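Side-chain contacts in alcohol dehydrogenase (Escherichia coli, PDB 5VM2), which probably catalyses NAD(H)- or NADP(H)-dependent oxidation of an alcohol whose identity is not known, as a zinc-containing member of the alcohol dehydrogenase family: residues K80-P83 against G84-V87; G178-G181 against L182-Q186; A245-A248 against V249-K252. All coordinates share one frame; numbering follows the deposited sequence.

Interaction 1. Residues K80-P83 against G84-V87; sequences KFKP and GDRV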
loop_
_atom_site.group_PDB
_atom_site.type_symbol
_atom_site.label_atom_id
_atom_site.label_comp_id
_atom_site.label_asym_id
_atom_site.label_seq_id
_atom_site.Cartn_x
_atom_site.Cartn_y
_atom_site.Cartn_z
ATOM N N LYS A 80 15.641 -20.566 4.615
ATOM C CA LYS A 80 14.481 -20.421 3.742
ATOM C C LYS A 80 14.873 -19.989 2.334
ATOM O O LYS A 80 14.162 -20.300 1.373
ATOM C CB LYS A 80 13.497 -19.409 4.336
ATOM C CG LYS A 80 12.658 -19.935 5.492
ATOM C CD LYS A 80 11.993 -18.801 6.271
ATOM C CE LYS A 80 10.994 -18.029 5.418
ATOM N NZ LYS A 80 10.323 -16.936 6.187
ATOM N N PHE A 81 15.987 -19.278 2.189
ATOM C CA PHE A 81 16.333 -18.641 0.931
ATOM C C PHE A 81 17.757 -19.007 0.533
ATOM O O PHE A 81 18.573 -19.424 1.360
ATOM C CB PHE A 81 16.165 -17.117 1.031
ATOM C CG PHE A 81 14.768 -16.691 1.398
ATOM C CD1 PHE A 81 13.771 -16.636 0.434
ATOM C CD2 PHE A 81 14.444 -16.374 2.705
ATOM C CE1 PHE A 81 12.483 -16.255 0.768
ATOM C CE2 PHE A 81 13.154 -15.993 3.046
ATOM C CZ PHE A 81 12.173 -15.935 2.078
ATOM N N LYS A 82 18.037 -18.855 -0.755
ATOM C CA LYS A 82 19.334 -19.150 -1.341
ATOM C C LYS A 82 19.613 -18.127 -2.432
ATOM O O LYS A 82 18.692 -17.457 -2.911
ATOM C CB LYS A 82 19.382 -20.573 -1.920
ATOM C CG LYS A 82 18.154 -20.980 -2.729
ATOM C CD LYS A 82 18.426 -22.251 -3.529
ATOM C CE LYS A 82 17.135 -22.961 -3.919
ATOM N NZ LYS A 82 16.131 -22.040 -4.523
ATOM N N PRO A 83 20.876 -17.965 -2.826
ATOM C CA PRO A 83 21.184 -17.055 -3.938
ATOM C C PRO A 83 20.461 -17.469 -5.212
ATOM O O PRO A 83 20.528 -18.624 -5.641
ATOM C CB PRO A 83 22.704 -17.179 -4.084
ATOM C CG PRO A 83 23.173 -17.543 -2.709
ATOM C CD PRO A 83 22.099 -18.431 -2.141
ATOM N N GLY A 84 19.766 -16.509 -5.817
ATOM C CA GLY A 84 19.010 -16.738 -7.030
ATOM C C GLY A 84 17.515 -16.761 -6.833
ATOM O O GLY A 84 16.776 -16.707 -7.823
ATOM N N ASP A 85 17.048 -16.838 -5.592
ATOM C CA ASP A 85 15.624 -16.767 -5.308
ATOM C C ASP A 85 15.111 -15.369 -5.605
ATOM O O ASP A 85 15.721 -14.376 -5.196
ATOM C CB ASP A 85 15.359 -17.108 -3.841
ATOM C CG ASP A 85 15.675 -18.544 -3.506
ATOM O OD1 ASP A 85 15.805 -19.352 -4.447
ATOM O OD2 ASP A 85 15.776 -18.876 -2.304
ATOM N N ARG A 86 13.992 -15.289 -6.316
ATOM C CA ARG A 86 13.285 -14.031 -6.490
ATOM C C ARG A 86 12.298 -13.879 -5.344
ATOM O O ARG A 86 11.518 -14.796 -5.061
ATOM C CB ARG A 86 12.569 -13.988 -7.840
ATOM C CG ARG A 86 13.494 -14.255 -9.019
ATOM C CD ARG A 86 12.739 -14.271 -10.348
ATOM N NE ARG A 86 11.632 -15.224 -10.330
ATOM C CZ ARG A 86 10.353 -14.880 -10.212
ATOM N NH1 ARG A 86 10.012 -13.604 -10.109
ATOM N NH2 ARG A 86 9.411 -15.814 -10.197
ATOM N N VAL A 87 12.349 -12.730 -4.672
ATOM C CA VAL A 87 11.598 -12.512 -3.444
ATOM C C VAL A 87 11.039 -11.095 -3.427
ATOM O O VAL A 87 11.486 -10.215 -4.165
ATOM C CB VAL A 87 12.470 -12.731 -2.182
ATOM C CG1 VAL A 87 12.977 -14.166 -2.101
ATOM C CG2 VAL A 87 13.631 -11.747 -2.172
#
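K82 and D85 face each other across a type II beta turn, and the carboxylate of D85 is gripped at both oxygens. OD1 takes the ammonium of K82 in a salt bridge, with K82 NZ 2.7 Å from D85 OD1 on the syn lone pair, the side of the other oxygen; K138 adds a weak, long ion pair at the same oxygen. OD2 is used by the backbone: K82 N donates a hydrogen bond to D85 OD2 (2.7 Å) and comes from above the carboxylate plane, 53° out of it. The lysine chain reaches round because its CG sits between the backbone N and the carbonyl carbon (chi1 44°) and the chain bends at its last torsion. This lays K82 CG 3.2 Å from D85 OD2, with the two side chains crossing at about a right angle.

The turn itself, K82 to D85, is closed by D85 N donating to K82 O at 3.2 Å, nearly straight at 165°. G84 fills the third position with positive phi, as expected in a type II turn. D85 OD2 also lies near the plane of the F81 ring, at its edge. V87 CG1 approaches the F81 ring obliquely, 3.6 Å from F81 CE1, while the ring also rests on V29, T136 and K138.

The turn ends the loop that leads from strand 67-74 into strand 86-89 in the GroES-like domain, where D85 is buried. With one oxygen on an ammonium and the other on a backbone N-H, its carboxylate probably stays ionised.

Interaction 2. Residues G178-G181 against L182-Q186; sequences GCIG and LMTLQ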
loop_
_atom_site.group_PDB
_atom_site.type_symbol
_atom_site.label_atom_id
_atom_site.label_comp_id
_atom_site.label_asym_id
_atom_site.label_seq_id
_atom_site.Cartn_x
_atom_site.Cartn_y
_atom_site.Cartn_z
ATOM N N GLY A 178 -8.128 5.284 -6.430
ATOM C CA GLY A 178 -6.689 5.289 -6.551
ATOM C C GLY A 178 -6.144 3.902 -6.249
ATOM O O GLY A 178 -6.877 2.920 -6.127
ATOM N N CYS A 179 -4.818 3.835 -6.107
ATOM C CA CYS A 179 -4.156 2.544 -5.926
ATOM C C CYS A 179 -4.781 1.742 -4.785
ATOM O O CYS A 179 -5.200 0.595 -4.975
ATOM C CB CYS A 179 -2.661 2.746 -5.677
ATOM S SG CYS A 179 -1.800 1.193 -5.327
ATOM N N ILE A 180 -4.888 2.344 -3.600
ATOM C CA ILE A 180 -5.376 1.603 -2.442
ATOM C C ILE A 180 -6.853 1.245 -2.588
ATOM O O ILE A 180 -7.289 0.181 -2.127
ATOM C CB ILE A 180 -5.111 2.401 -1.153
ATOM C CG1 ILE A 180 -3.619 2.723 -1.034
ATOM C CG2 ILE A 180 -5.572 1.609 0.044
ATOM C CD1 ILE A 180 -2.732 1.491 -0.962
ATOM N N GLY A 181 -7.645 2.107 -3.230
ATOM C CA GLY A 181 -9.043 1.773 -3.460
ATOM C C GLY A 181 -9.214 0.606 -4.416
ATOM O O GLY A 181 -10.100 -0.235 -4.236
ATOM N N LEU A 182 -8.365 0.538 -5.443
ATOM C CA LEU A 182 -8.413 -0.578 -6.380
ATOM C C LEU A 182 -7.905 -1.860 -5.736
ATOM O O LEU A 182 -8.445 -2.945 -5.994
ATOM C CB LEU A 182 -7.606 -0.229 -7.632
ATOM C CG LEU A 182 -8.185 0.971 -8.383
ATOM C CD1 LEU A 182 -7.298 1.369 -9.546
ATOM C CD2 LEU A 182 -9.598 0.660 -8.856
ATOM N N MET A 183 -6.874 -1.760 -4.889
ATOM C CA MET A 183 -6.435 -2.920 -4.116
ATOM C C MET A 183 -7.543 -3.422 -3.201
ATOM O O MET A 183 -7.760 -4.633 -3.087
ATOM C CB MET A 183 -5.195 -2.581 -3.291
ATOM C CG MET A 183 -3.949 -2.257 -4.104
ATOM S SD MET A 183 -3.588 -3.486 -5.363
ATOM C CE MET A 183 -1.933 -3.002 -5.864
ATOM N N THR A 184 -8.238 -2.502 -2.525
ATOM C CA THR A 184 -9.333 -2.891 -1.641
ATOM C C THR A 184 -10.464 -3.549 -2.426
ATOM O O THR A 184 -11.038 -4.551 -1.982
ATOM C CB THR A 184 -9.842 -1.669 -0.873
ATOM O OG1 THR A 184 -8.748 -1.049 -0.182
ATOM C CG2 THR A 184 -10.911 -2.076 0.140
ATOM N N LEU A 185 -10.778 -3.010 -3.607
ATOM C CA LEU A 185 -11.787 -3.609 -4.479
ATOM C C LEU A 185 -11.454 -5.062 -4.806
ATOM O O LEU A 185 -12.291 -5.958 -4.647
ATOM C CB LEU A 185 -11.910 -2.773 -5.755
ATOM C CG LEU A 185 -12.484 -3.382 -7.034
ATOM C CD1 LEU A 185 -13.963 -3.719 -6.843
ATOM C CD2 LEU A 185 -12.269 -2.410 -8.207
ATOM N N GLN A 186 -10.229 -5.316 -5.263
ATOM C CA GLN A 186 -9.850 -6.681 -5.604
ATOM C C GLN A 186 -9.817 -7.576 -4.368
ATOM O O GLN A 186 -10.170 -8.760 -4.440
ATOM C CB GLN A 186 -8.506 -6.670 -6.325
ATOM C CG GLN A 186 -8.553 -5.879 -7.624
ATOM C CD GLN A 186 -7.431 -6.242 -8.559
ATOM O OE1 GLN A 186 -7.478 -7.272 -9.221
ATOM N NE2 GLN A 186 -6.409 -5.394 -8.622
#
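L182 folds its side chain back over the carbonyl of G178, at the first turn of helix 179-190. L182 CG stands 3.3 Å from G178 O, the same oxygen that accepts from L182 N at 2.9 Å, so the carbonyl of G178 is met by a backbone donor and overlain by the base of the leucine. M183 does the same one residue on. In both, CG is placed beside its own backbone N, opposite the carbonyl carbon (chi1 -63° in L182, -65° in M183), which tips each chain toward the start of the helix. In M183 this brings CG to 3.2 Å from C179 O, while M183 N donates to that oxygen; a bend at chi2 then carries the methyl round to C179, where M183 CE is 4.2 Å from C179 SG.

G178 is the N-cap, and with G181 it fits the GxGxxG pattern of a Rossmann-type strand-turn-helix, in the beta-alpha-beta unit of strand 171-175, helix 179-190 and strand 195-200. In such folds the glycine-rich turn commonly lets a dinucleotide come close to the helix start, consistent with the proposed NAD(H) or NADP(H) dependence.

I180 O is gripped twice by T184: T184 N donates to I180 O at 2.9 Å and T184 OG1 to I180 O at 2.7 Å, the two arriving from opposite faces of the carbonyl plane. T184 OG1 is thus taken up by the helix backbone, and T184 packs on I174 of strand 171-175. G181 packs through its backbone, and its O accepts from L185 N. Elsewhere, L182 touches M208 and A209 of helix 203-211, and M183 lies on P153 and A154 of helix 145-163.

Interaction 3. Residues A245-A248 against V249-K252; sequences AGSA and VTVK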
loop_
_atom_site.group_PDB
_atom_site.type_symbol
_atom_site.label_atom_id
_atom_site.label_comp_id
_atom_site.label_asym_id
_atom_site.label_seq_id
_atom_site.Cartn_x
_atom_site.Cartn_y
_atom_site.Cartn_z
ATOM N N ALA A 245 -9.281 7.264 -0.143
ATOM C CA ALA A 245 -8.606 8.396 -0.764
ATOM C C ALA A 245 -7.895 9.287 0.244
ATOM O O ALA A 245 -7.027 10.073 -0.149
ATOM C CB ALA A 245 -9.606 9.231 -1.569
ATOM N N GLY A 246 -8.236 9.182 1.525
ATOM C CA GLY A 246 -7.650 10.056 2.520
ATOM C C GLY A 246 -8.085 11.499 2.427
ATOM O O GLY A 246 -7.377 12.382 2.915
ATOM N N SER A 247 -9.233 11.763 1.810
ATOM C CA SER A 247 -9.736 13.116 1.632
ATOM C C SER A 247 -10.810 13.426 2.667
ATOM O O SER A 247 -11.421 12.530 3.256
ATOM C CB SER A 247 -10.297 13.308 0.220
ATOM O OG SER A 247 -11.216 12.281 -0.112
ATOM N N ALA A 248 -11.033 14.725 2.880
ATOM C CA ALA A 248 -12.034 15.153 3.851
ATOM C C ALA A 248 -13.446 14.903 3.340
ATOM O O ALA A 248 -14.345 14.572 4.123
ATOM C CB ALA A 248 -11.840 16.631 4.188
ATOM N N VAL A 249 -13.660 15.063 2.030
ATOM C CA VAL A 249 -14.981 14.830 1.446
ATOM C C VAL A 249 -15.466 13.425 1.776
ATOM O O VAL A 249 -16.602 13.228 2.222
ATOM C CB VAL A 249 -14.951 15.069 -0.075
ATOM C CG1 VAL A 249 -13.743 14.395 -0.720
ATOM C CG2 VAL A 249 -16.246 14.579 -0.718
ATOM N N THR A 250 -14.593 12.433 1.592
ATOM C CA THR A 250 -15.015 11.040 1.668
ATOM C C THR A 250 -15.274 10.613 3.108
ATOM O O THR A 250 -16.294 9.978 3.399
ATOM C CB THR A 250 -13.960 10.147 1.013
ATOM O OG1 THR A 250 -12.651 10.591 1.402
ATOM C CG2 THR A 250 -14.078 10.217 -0.500
ATOM N N VAL A 251 -14.357 10.944 4.021
ATOM C CA VAL A 251 -14.515 10.548 5.421
ATOM C C VAL A 251 -15.824 11.096 5.981
ATOM O O VAL A 251 -16.617 10.368 6.592
ATOM C CB VAL A 251 -13.307 11.019 6.253
ATOM C CG1 VAL A 251 -13.580 10.843 7.734
ATOM C CG2 VAL A 251 -12.048 10.272 5.847
ATOM N N LYS A 252 -16.070 12.389 5.767
ATOM C CA LYS A 252 -17.308 13.010 6.225
ATOM C C LYS A 252 -18.529 12.423 5.525
ATOM O O LYS A 252 -19.637 12.464 6.073
ATOM C CB LYS A 252 -17.229 14.518 5.993
ATOM C CG LYS A 252 -18.321 15.341 6.640
ATOM C CD LYS A 252 -17.917 16.805 6.655
ATOM C CE LYS A 252 -19.085 17.707 7.006
ATOM N NZ LYS A 252 -19.605 17.452 8.370
#
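The N-terminal end of helix 248-253, which follows strand 238-243 of the Rossmann-type sheet, has S247 at its N-cap position, and the contact centres on the hydroxyls of this serine and of T250 three residues on. S247 OG and T250 OG1 come within 2.7 Å, tip to tip, close enough to share a hydrogen bond whose proton is not settled. Both oxygens occupy the position between backbone N and carbonyl carbon, S247 at chi1 51° and T250 at 42°, and these rotations bring the two hydroxyls together over the first turn.

T250 OG1 has a stronger tie outside: it is hydrogen-bonded to E243 OE1, at the end of the strand. That same carboxylate oxygen also receives weak bonds from the backbone N of G246 and of S247, so E243 draws the loop before the helix and the threonine together. V249 flanks the serine, its CG1 3.4 Å from S247 OG, and T250 CG2 lies 3.5 Å from the same oxygen, so two methyl groups press against the hydroxyl.

Helical bonding begins beside them. V251 N reaches S247 O at 3.4 Å, a weak bond though straight, and K252 N donates to A248 O at 3.2 Å. V251 CG2 comes to 3.5 Å from S247 O, while its side chain also packs on V270, S274 and I276. Since the glutamate oxygen gathers a hydroxyl and two backbone N-H groups near a helix start, its negative charge is probably stabilised there.

Following the chain from the N terminus, interaction 1 comes first, closing the type II turn at the end of the loop between strands 67-74 and 86-89 in the GroES-like domain. Interactions 2 and 3 follow in the Rossmann-type part: residues 178-186 make the first turns of the helix after strand 171-175, and residues 245-252 close the loop between strand 238-243 and helix 248-253. The three lie in series, none enclosing or crossing another. Strands 171-175 and 238-243 are neighbours in the parallel sheet, and interactions 2 and 3 have centres about 15 Å apart. Interactions 1 and 3 sit on opposite sides of the chain's centre, about 41 Å between centres.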